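Acetyl xylan esterase (Paenibacillus sp. R4, PDB 6AGQ) probably removes acetyl groups from acetylated xylan by ester hydrolysis, as a cold-active esterase of the alpha/beta-hydrolase clan. Local coordinates at residues L18-D23 and A259-A264; Q156-C161 and S251-M256. One frame throughout, in Å; residues are numbered along the deposited sequence.

Contact 1 lies at the surface and contact 2 is buried. Both hold the chain around helix 255-259: residues 251-256 lead into it and residues 259-264 lead out. Contact 1 ties its exit to the loop before helix 24-36 through a charged guanidinium, an amide oxygen and water. Contact 2 ties its entry to helix 153-170 through two aromatic rings and a tyrosine hydroxyl on a backbone carbonyl. The segments of contact 2 both fall between those of contact 1 in the sequence. Their centres are about 11 Å apart. The two also touch: Asp-23 OD1 and Tyr-252 OH form a probable hydrogen bond, and Leu-18 packs on Met-256.

Contact 1. Residues L18-D23 and A259-A264; sequences LTNETD and ASRIKA
Asn-20 meets Arg-261 by way of a side chain whose CG sits between the backbone N and the carbonyl carbon (chi1 48°). This places the amide group beside Arg-261, and the rotation about CB-CG presents OD1 to the guanidinium. Arg-261 answers with a chain bent at chi2, which brings its guanidinium round to the loop 18-23. Arg-261 lies within a type I beta turn, Ala-259 to Ile-262, in the link between helix 255-259 and strand 265-271 of the alpha/beta-hydrolase sheet. The two side chains reach for each other from facing loops. OD1 comes to the edge of the guanidinium, and the amide and guanidinium planes stand 81° apart. The main bond runs from Arg-261 NH1 to Asn-20 OD1, at 2.7 Å and an N-H...O angle of 159°. The donor lies in the carbonyl plane of the amide, and OD1 lies in the guanidinium plane. Arg-261 NH2 reaches the same oxygen at 3.1 Å, but this second bond is weak. One acceptor therefore takes two donors of the same group.

Outside the two segments, Asp-25 forms a salt bridge with NE of Arg-261, and Asn-257 O accepts from NH1. These bonds would restrict rotation of the guanidinium and place its charge beside a carboxylate at the start of helix 24-36. The apolar part is small. Leu-18 CD1 rests against Ser-260, 4.0 Å from Ser-260 CB and 3.8 Å from Ser-260 OG. Leu-18 also packs on His-288. The contact thus fastens the N-terminal loop to the turn after helix 255-259. A water extends the link beyond the amide. It donates to Glu-21 O at 2.8 Å and accepts a weak bond from Arg-261 NH2 at 3.2 Å, in the plane of the guanidinium.

Contact 2. Residues Q156-C161 and S251-M256; sequences QVYLDC and SYFDGM
Phe-253 meets Tyr-158 where the turn before helix 255-259 packs against helix 153-170, in the interior of the alpha/beta-hydrolase fold. Ser-251 opens a type I beta turn that ends at Asp-254, and Asp-254 N bonds back to Ser-251 O at 3.3 Å. Tyr-252 follows. Its CB lies over one face of the Phe-253 ring, while its own ring meets Phe-27.

Phe-253 carries the contact with both its ring and its backbone. Its CG is anti to the carbonyl carbon, which places the ring beside Tyr-158, and the rotation about CB-CG presents an edge to the tyrosine face. The pair is T-shaped (edge-to-face), with ring centroids 5.8 Å apart and planes at 74°. The closest ring atoms are Tyr-158 CE2 and Phe-253 CD1, at 4.0 Å. At the far end of the tyrosine ring, Tyr-158 OH donates to Phe-253 O at 2.8 Å. The C=O...O angle is 133°, and the hydroxyl oxygen lies in the carbonyl plane on a lone pair. The acceptor in turn lies in the plane of the tyrosine ring. Leu-190 and Ala-193 of helix 186-197 also pack on Tyr-158.

Asp-254 is the N-cap of helix 255-259. Its OD1 accepts from Met-256 N at 3.0 Å through the anti lone pair, and its carboxylate also accepts from His-213 N and Phe-214 N. Gly-255 opens the helix and pairs by backbone hydrogen bonding with Leu-211. A phenylalanine in place of Tyr-158 would probably leave the buried Phe-253 O without this hydroxyl donor. The chemistry implies a double hold on one residue. The ring pair is apolar, and the hydroxyl gives a donor to the carbonyl oxygen of the third turn residue, which directly precedes the N-cap Asp-254.

Contact 1. Residues L18-D23 and A259-A264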
ATOM      1  N   LEU A  18       0.787 -30.095  24.408  1.00 39.04           N
ATOM      2  CA  LEU A  18       2.162 -29.648  24.631  1.00 38.79           C
ATOM      3  C   LEU A  18       3.149 -30.366  23.663  1.00 39.71           C
ATOM      4  O   LEU A  18       2.977 -31.510  23.284  1.00 40.34           O
ATOM      5  CB  LEU A  18       2.596 -29.820  26.087  1.00 36.81           C
ATOM      6  CG  LEU A  18       1.791 -29.012  27.116  1.00 38.28           C
ATOM      7  CD1 LEU A  18       2.129 -29.467  28.541  1.00 39.26           C
ATOM      8  CD2 LEU A  18       2.040 -27.510  26.961  1.00 38.31           C
ATOM      9  N   THR A  19       4.173 -29.631  23.258  1.00 37.70           N
ATOM     10  CA  THR A  19       5.171 -30.115  22.360  1.00 34.29           C
ATOM     11  C   THR A  19       6.486 -30.347  23.074  1.00 31.11           C
ATOM     12  O   THR A  19       7.472 -30.657  22.399  1.00 26.08           O
ATOM     13  CB  THR A  19       5.383 -29.053  21.285  1.00 36.31           C
ATOM     14  OG1 THR A  19       5.855 -27.830  21.900  1.00 29.97           O
ATOM     15  CG2 THR A  19       4.018 -28.802  20.535  1.00 38.36           C
ATOM     16  N   ASN A  20       6.547 -30.127  24.399  1.00 26.44           N
ATOM     17  CA  ASN A  20       7.794 -30.437  25.110  1.00 30.98           C
ATOM     18  C   ASN A  20       8.220 -31.908  24.900  1.00 36.17           C
ATOM     19  O   ASN A  20       7.415 -32.820  25.052  1.00 33.84           O
ATOM     20  CB  ASN A  20       7.781 -30.085  26.597  1.00 31.94           C
ATOM     21  CG  ASN A  20       6.528 -30.566  27.367  1.00 34.02           C
ATOM     22  OD1 ASN A  20       6.226 -30.011  28.441  1.00 33.91           O
ATOM     23  ND2 ASN A  20       5.812 -31.565  26.852  1.00 31.61           N
ATOM     24  N   GLU A  21       9.475 -32.099  24.506  1.00 39.35           N
ATOM     25  CA  GLU A  21      10.066 -33.416  24.410  1.00 39.13           C
ATOM     26  C   GLU A  21      10.195 -33.963  25.824  1.00 41.85           C
ATOM     27  O   GLU A  21      10.019 -33.200  26.821  1.00 32.16           O
ATOM     28  CB  GLU A  21      11.470 -33.315  23.825  1.00 42.84           C
ATOM     29  CG  GLU A  21      11.550 -32.738  22.423  1.00 45.13           C
ATOM     30  CD  GLU A  21      11.128 -33.731  21.365  1.00 48.88           C
ATOM     31  OE1 GLU A  21      11.931 -34.637  21.037  1.00 67.02           O
ATOM     32  OE2 GLU A  21      10.007 -33.601  20.838  1.00 49.67           O
ATOM     33  N   THR A  22      10.533 -35.254  25.929  1.00 38.87           N
ATOM     34  CA  THR A  22      10.597 -35.917  27.248  1.00 43.71           C
ATOM     35  C   THR A  22      11.669 -35.336  28.131  1.00 42.40           C
ATOM     36  O   THR A  22      11.503 -35.267  29.344  1.00 45.59           O
ATOM     37  CB  THR A  22      10.963 -37.406  27.169  1.00 46.07           C
ATOM     38  OG1 THR A  22      10.585 -37.928  25.906  1.00 49.16           O
ATOM     39  CG2 THR A  22      10.267 -38.155  28.286  1.00 49.90           C
ATOM     40  N   ASP A  23      12.762 -34.932  27.493  1.00 38.67           N
ATOM     41  CA  ASP A  23      13.928 -34.375  28.164  1.00 36.77           C
ATOM     42  C   ASP A  23      13.926 -32.811  28.287  1.00 31.60           C
ATOM     43  O   ASP A  23      14.994 -32.202  28.488  1.00 29.48           O
ATOM     44  CB  ASP A  23      15.178 -34.848  27.386  1.00 39.47           C
ATOM     45  CG  ASP A  23      15.418 -34.016  26.116  1.00 41.82           C
ATOM     46  OD1 ASP A  23      14.460 -33.419  25.608  1.00 49.43           O
ATOM     47  OD2 ASP A  23      16.538 -33.933  25.627  1.00 44.33           O
ATOM     48  N   ALA A 259       4.673 -21.994  30.153  1.00 29.00           N
ATOM     49  CA  ALA A 259       3.382 -21.729  30.896  1.00 34.50           C
ATOM     50  C   ALA A 259       2.928 -22.888  31.764  1.00 32.53           C
ATOM     51  O   ALA A 259       2.405 -22.704  32.846  1.00 29.32           O
ATOM     52  CB  ALA A 259       2.249 -21.397  29.935  1.00 34.97           C
ATOM     53  N   SER A 260       3.188 -24.090  31.278  1.00 34.75           N
ATOM     54  CA  SER A 260       2.820 -25.333  31.980  1.00 35.00           C
ATOM     55  C   SER A 260       3.613 -25.525  33.309  1.00 31.78           C
ATOM     56  O   SER A 260       3.234 -26.317  34.143  1.00 27.76           O
ATOM     57  CB  SER A 260       3.076 -26.483  31.002  1.00 35.86           C
ATOM     58  OG  SER A 260       3.395 -27.640  31.684  1.00 55.96           O
ATOM     59  N   ARG A 261       4.744 -24.824  33.466  1.00 30.93           N
ATOM     60  CA  ARG A 261       5.552 -24.884  34.707  1.00 30.65           C
ATOM     61  C   ARG A 261       5.520 -23.620  35.579  1.00 30.82           C
ATOM     62  O   ARG A 261       6.212 -23.592  36.567  1.00 34.10           O
ATOM     63  CB  ARG A 261       6.994 -25.247  34.349  1.00 32.53           C
ATOM     64  CG  ARG A 261       7.119 -26.653  33.769  1.00 35.76           C
ATOM     65  CD  ARG A 261       7.860 -26.623  32.459  1.00 36.26           C
ATOM     66  NE  ARG A 261       8.238 -27.959  32.052  1.00 36.42           N
ATOM     67  CZ  ARG A 261       7.745 -28.642  31.020  1.00 34.85           C
ATOM     68  NH1 ARG A 261       6.815 -28.133  30.225  1.00 36.06           N
ATOM     69  NH2 ARG A 261       8.224 -29.870  30.761  1.00 34.53           N
ATOM     70  N   ILE A 262       4.757 -22.592  35.189  1.00 29.68           N
ATOM     71  CA  ILE A 262       4.562 -21.359  35.947  1.00 30.49           C
ATOM     72  C   ILE A 262       3.557 -21.547  37.060  1.00 31.78           C
ATOM     73  O   ILE A 262       2.407 -21.917  36.781  1.00 35.86           O
ATOM     74  CB  ILE A 262       4.063 -20.197  35.039  1.00 29.58           C
ATOM     75  CG1 ILE A 262       5.115 -19.895  33.961  1.00 30.57           C
ATOM     76  CG2 ILE A 262       3.758 -18.943  35.850  1.00 28.73           C
ATOM     77  CD1 ILE A 262       4.730 -18.874  32.941  1.00 30.37           C
ATOM     78  N   LYS A 263       3.972 -21.283  38.297  1.00 33.59           N
ATOM     79  CA  LYS A 263       3.061 -21.268  39.502  1.00 37.80           C
ATOM     80  C   LYS A 263       2.754 -19.875  40.057  1.00 33.63           C
ATOM     81  O   LYS A 263       1.835 -19.701  40.873  1.00 33.71           O
ATOM     82  CB  LYS A 263       3.656 -22.075  40.665  1.00 43.79           C
ATOM     83  CG  LYS A 263       3.512 -23.587  40.566  1.00 49.86           C
ATOM     84  CD  LYS A 263       4.811 -24.294  40.168  1.00 62.42           C
ATOM     85  CE  LYS A 263       4.971 -25.655  40.864  1.00 65.31           C
ATOM     86  NZ  LYS A 263       3.745 -26.494  40.729  1.00 72.65           N
ATOM     87  N   ALA A 264       3.572 -18.905  39.658  1.00 30.23           N
ATOM     88  CA  ALA A 264       3.269 -17.503  39.779  1.00 29.84           C
ATOM     89  C   ALA A 264       1.858 -17.174  39.309  1.00 28.14           C
ATOM     90  O   ALA A 264       1.334 -17.793  38.409  1.00 31.77           O
ATOM     91  CB  ALA A 264       4.332 -16.644  38.997  1.00 31.09           C
TER
HETATM   92  O   HOH W   1       8.541 -32.609  29.093  1.00 33.06           O

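Contact 2. Residues Q156-C161 and S251-M256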
ATOM      1  N   GLN A 156      21.043 -18.972  25.479  1.00 23.77           N
ATOM      2  CA  GLN A 156      21.756 -18.011  26.259  1.00 25.21           C
ATOM      3  C   GLN A 156      20.894 -16.782  26.596  1.00 26.90           C
ATOM      4  O   GLN A 156      21.055 -16.221  27.695  1.00 24.06           O
ATOM      5  CB  GLN A 156      23.085 -17.596  25.589  1.00 26.59           C
ATOM      6  CG  GLN A 156      24.168 -18.655  25.713  1.00 28.92           C
ATOM      7  CD  GLN A 156      24.737 -18.763  27.129  1.00 33.05           C
ATOM      8  OE1 GLN A 156      24.774 -17.785  27.878  1.00 36.37           O
ATOM      9  NE2 GLN A 156      25.140 -19.963  27.509  1.00 35.94           N
ATOM     10  N   VAL A 157      19.909 -16.409  25.758  1.00 23.93           N
ATOM     11  CA  VAL A 157      18.988 -15.304  26.159  1.00 22.73           C
ATOM     12  C   VAL A 157      18.203 -15.643  27.425  1.00 22.61           C
ATOM     13  O   VAL A 157      18.111 -14.818  28.366  1.00 23.01           O
ATOM     14  CB  VAL A 157      18.060 -14.895  24.976  1.00 24.95           C
ATOM     15  CG1 VAL A 157      17.128 -13.782  25.354  1.00 23.37           C
ATOM     16  CG2 VAL A 157      18.917 -14.457  23.784  1.00 25.37           C
ATOM     17  N   TYR A 158      17.640 -16.867  27.484  1.00 23.46           N
ATOM     18  CA  TYR A 158      16.840 -17.263  28.645  1.00 22.72           C
ATOM     19  C   TYR A 158      17.684 -17.346  29.886  1.00 22.86           C
ATOM     20  O   TYR A 158      17.259 -16.953  30.982  1.00 24.50           O
ATOM     21  CB  TYR A 158      16.096 -18.581  28.434  1.00 20.18           C
ATOM     22  CG  TYR A 158      14.916 -18.518  27.486  1.00 20.72           C
ATOM     23  CD1 TYR A 158      14.735 -17.468  26.594  1.00 21.25           C
ATOM     24  CD2 TYR A 158      14.000 -19.527  27.451  1.00 20.26           C
ATOM     25  CE1 TYR A 158      13.660 -17.440  25.725  1.00 21.12           C
ATOM     26  CE2 TYR A 158      12.955 -19.510  26.516  1.00 21.19           C
ATOM     27  CZ  TYR A 158      12.789 -18.474  25.695  1.00 20.11           C
ATOM     28  OH  TYR A 158      11.765 -18.432  24.797  1.00 24.32           O
ATOM     29  N   LEU A 159      18.891 -17.841  29.731  1.00 25.36           N
ATOM     30  CA  LEU A 159      19.829 -17.831  30.872  1.00 25.73           C
ATOM     31  C   LEU A 159      20.181 -16.422  31.356  1.00 24.61           C
ATOM     32  O   LEU A 159      20.313 -16.208  32.563  1.00 24.47           O
ATOM     33  CB  LEU A 159      21.122 -18.589  30.479  1.00 24.73           C
ATOM     34  CG  LEU A 159      20.910 -20.058  30.210  1.00 27.52           C
ATOM     35  CD1 LEU A 159      22.207 -20.697  29.747  1.00 28.80           C
ATOM     36  CD2 LEU A 159      20.360 -20.839  31.400  1.00 30.75           C
ATOM     37  N   ASP A 160      20.435 -15.482  30.440  1.00 26.37           N
ATOM     38  CA  ASP A 160      20.660 -14.044  30.836  1.00 27.49           C
ATOM     39  C   ASP A 160      19.479 -13.507  31.662  1.00 29.46           C
ATOM     40  O   ASP A 160      19.677 -12.744  32.625  1.00 24.64           O
ATOM     41  CB  ASP A 160      20.794 -13.136  29.652  1.00 28.29           C
ATOM     42  CG  ASP A 160      21.981 -13.480  28.741  1.00 35.48           C
ATOM     43  OD1 ASP A 160      22.961 -14.128  29.211  1.00 33.41           O
ATOM     44  OD2 ASP A 160      21.921 -13.114  27.510  1.00 38.64           O
ATOM     45  N   CYS A 161      18.261 -13.948  31.285  1.00 31.75           N
ATOM     46  CA  CYS A 161      17.014 -13.523  31.894  1.00 30.62           C
ATOM     47  C   CYS A 161      16.837 -14.081  33.268  1.00 31.97           C
ATOM     48  O   CYS A 161      16.169 -13.452  34.066  1.00 28.27           O
ATOM     49  CB  CYS A 161      15.777 -13.836  31.005  1.00 32.14           C
ATOM     50  SG  CYS A 161      15.732 -12.866  29.459  1.00 35.76           S
ATOM     51  N   SER A 251      10.607 -26.108  20.341  1.00 24.95           N
ATOM     52  CA  SER A 251       9.750 -26.563  21.444  1.00 23.82           C
ATOM     53  C   SER A 251      10.356 -26.347  22.870  1.00 23.63           C
ATOM     54  O   SER A 251       9.649 -26.046  23.823  1.00 26.40           O
ATOM     55  CB  SER A 251       9.383 -28.067  21.214  1.00 23.74           C
ATOM     56  OG  SER A 251      10.576 -28.893  21.385  1.00 23.62           O
ATOM     57  N   TYR A 252      11.667 -26.480  22.990  1.00 26.03           N
ATOM     58  CA  TYR A 252      12.405 -26.170  24.237  1.00 28.22           C
ATOM     59  C   TYR A 252      12.268 -24.733  24.706  1.00 26.50           C
ATOM     60  O   TYR A 252      12.464 -24.466  25.892  1.00 26.70           O
ATOM     61  CB  TYR A 252      13.891 -26.506  24.087  1.00 30.02           C
ATOM     62  CG  TYR A 252      14.140 -27.994  23.950  1.00 30.74           C
ATOM     63  CD1 TYR A 252      14.268 -28.810  25.084  1.00 32.41           C
ATOM     64  CD2 TYR A 252      14.232 -28.592  22.698  1.00 30.10           C
ATOM     65  CE1 TYR A 252      14.488 -30.180  24.954  1.00 32.58           C
ATOM     66  CE2 TYR A 252      14.460 -29.954  22.566  1.00 29.27           C
ATOM     67  CZ  TYR A 252      14.584 -30.740  23.682  1.00 30.38           C
ATOM     68  OH  TYR A 252      14.775 -32.108  23.532  1.00 31.51           O
ATOM     69  N   PHE A 253      11.900 -23.834  23.794  1.00 23.78           N
ATOM     70  CA  PHE A 253      11.823 -22.407  24.069  1.00 23.56           C
ATOM     71  C   PHE A 253      10.400 -21.866  23.975  1.00 24.67           C
ATOM     72  O   PHE A 253      10.163 -20.638  24.107  1.00 27.22           O
ATOM     73  CB  PHE A 253      12.758 -21.668  23.107  1.00 21.66           C
ATOM     74  CG  PHE A 253      14.069 -22.244  23.062  1.00 20.92           C
ATOM     75  CD1 PHE A 253      15.008 -21.907  24.027  1.00 23.50           C
ATOM     76  CD2 PHE A 253      14.397 -23.185  22.099  1.00 21.77           C
ATOM     77  CE1 PHE A 253      16.235 -22.535  24.054  1.00 22.50           C
ATOM     78  CE2 PHE A 253      15.602 -23.829  22.131  1.00 22.02           C
ATOM     79  CZ  PHE A 253      16.537 -23.460  23.073  1.00 24.27           C
ATOM     80  N   ASP A 254       9.432 -22.760  23.780  1.00 26.14           N
ATOM     81  CA  ASP A 254       8.069 -22.348  23.476  1.00 25.78           C
ATOM     82  C   ASP A 254       7.337 -21.916  24.762  1.00 27.46           C
ATOM     83  O   ASP A 254       7.194 -22.689  25.705  1.00 24.31           O
ATOM     84  CB  ASP A 254       7.306 -23.453  22.759  1.00 25.91           C
ATOM     85  CG  ASP A 254       6.040 -22.948  22.055  1.00 28.28           C
ATOM     86  OD1 ASP A 254       5.186 -22.279  22.701  1.00 28.31           O
ATOM     87  OD2 ASP A 254       5.897 -23.237  20.844  1.00 31.37           O
ATOM     88  N   GLY A 255       6.852 -20.676  24.772  1.00 27.07           N
ATOM     89  CA  GLY A 255       6.118 -20.147  25.931  1.00 28.31           C
ATOM     90  C   GLY A 255       4.929 -20.985  26.405  1.00 28.26           C
ATOM     91  O   GLY A 255       4.620 -20.999  27.582  1.00 29.05           O
ATOM     92  N   MET A 256       4.262 -21.670  25.499  1.00 27.33           N
ATOM     93  CA  MET A 256       3.217 -22.628  25.867  1.00 31.54           C
ATOM     94  C   MET A 256       3.736 -23.778  26.777  1.00 30.62           C
ATOM     95  O   MET A 256       3.118 -24.144  27.782  1.00 30.72           O
ATOM     96  CB  MET A 256       2.650 -23.183  24.575  1.00 37.29           C
ATOM     97  CG  MET A 256       1.588 -24.262  24.702  1.00 47.23           C
ATOM     98  SD  MET A 256       0.992 -24.563  23.032  1.00 45.61           S
ATOM     99  CE  MET A 256       2.180 -25.734  22.368  1.00 54.68           C
TER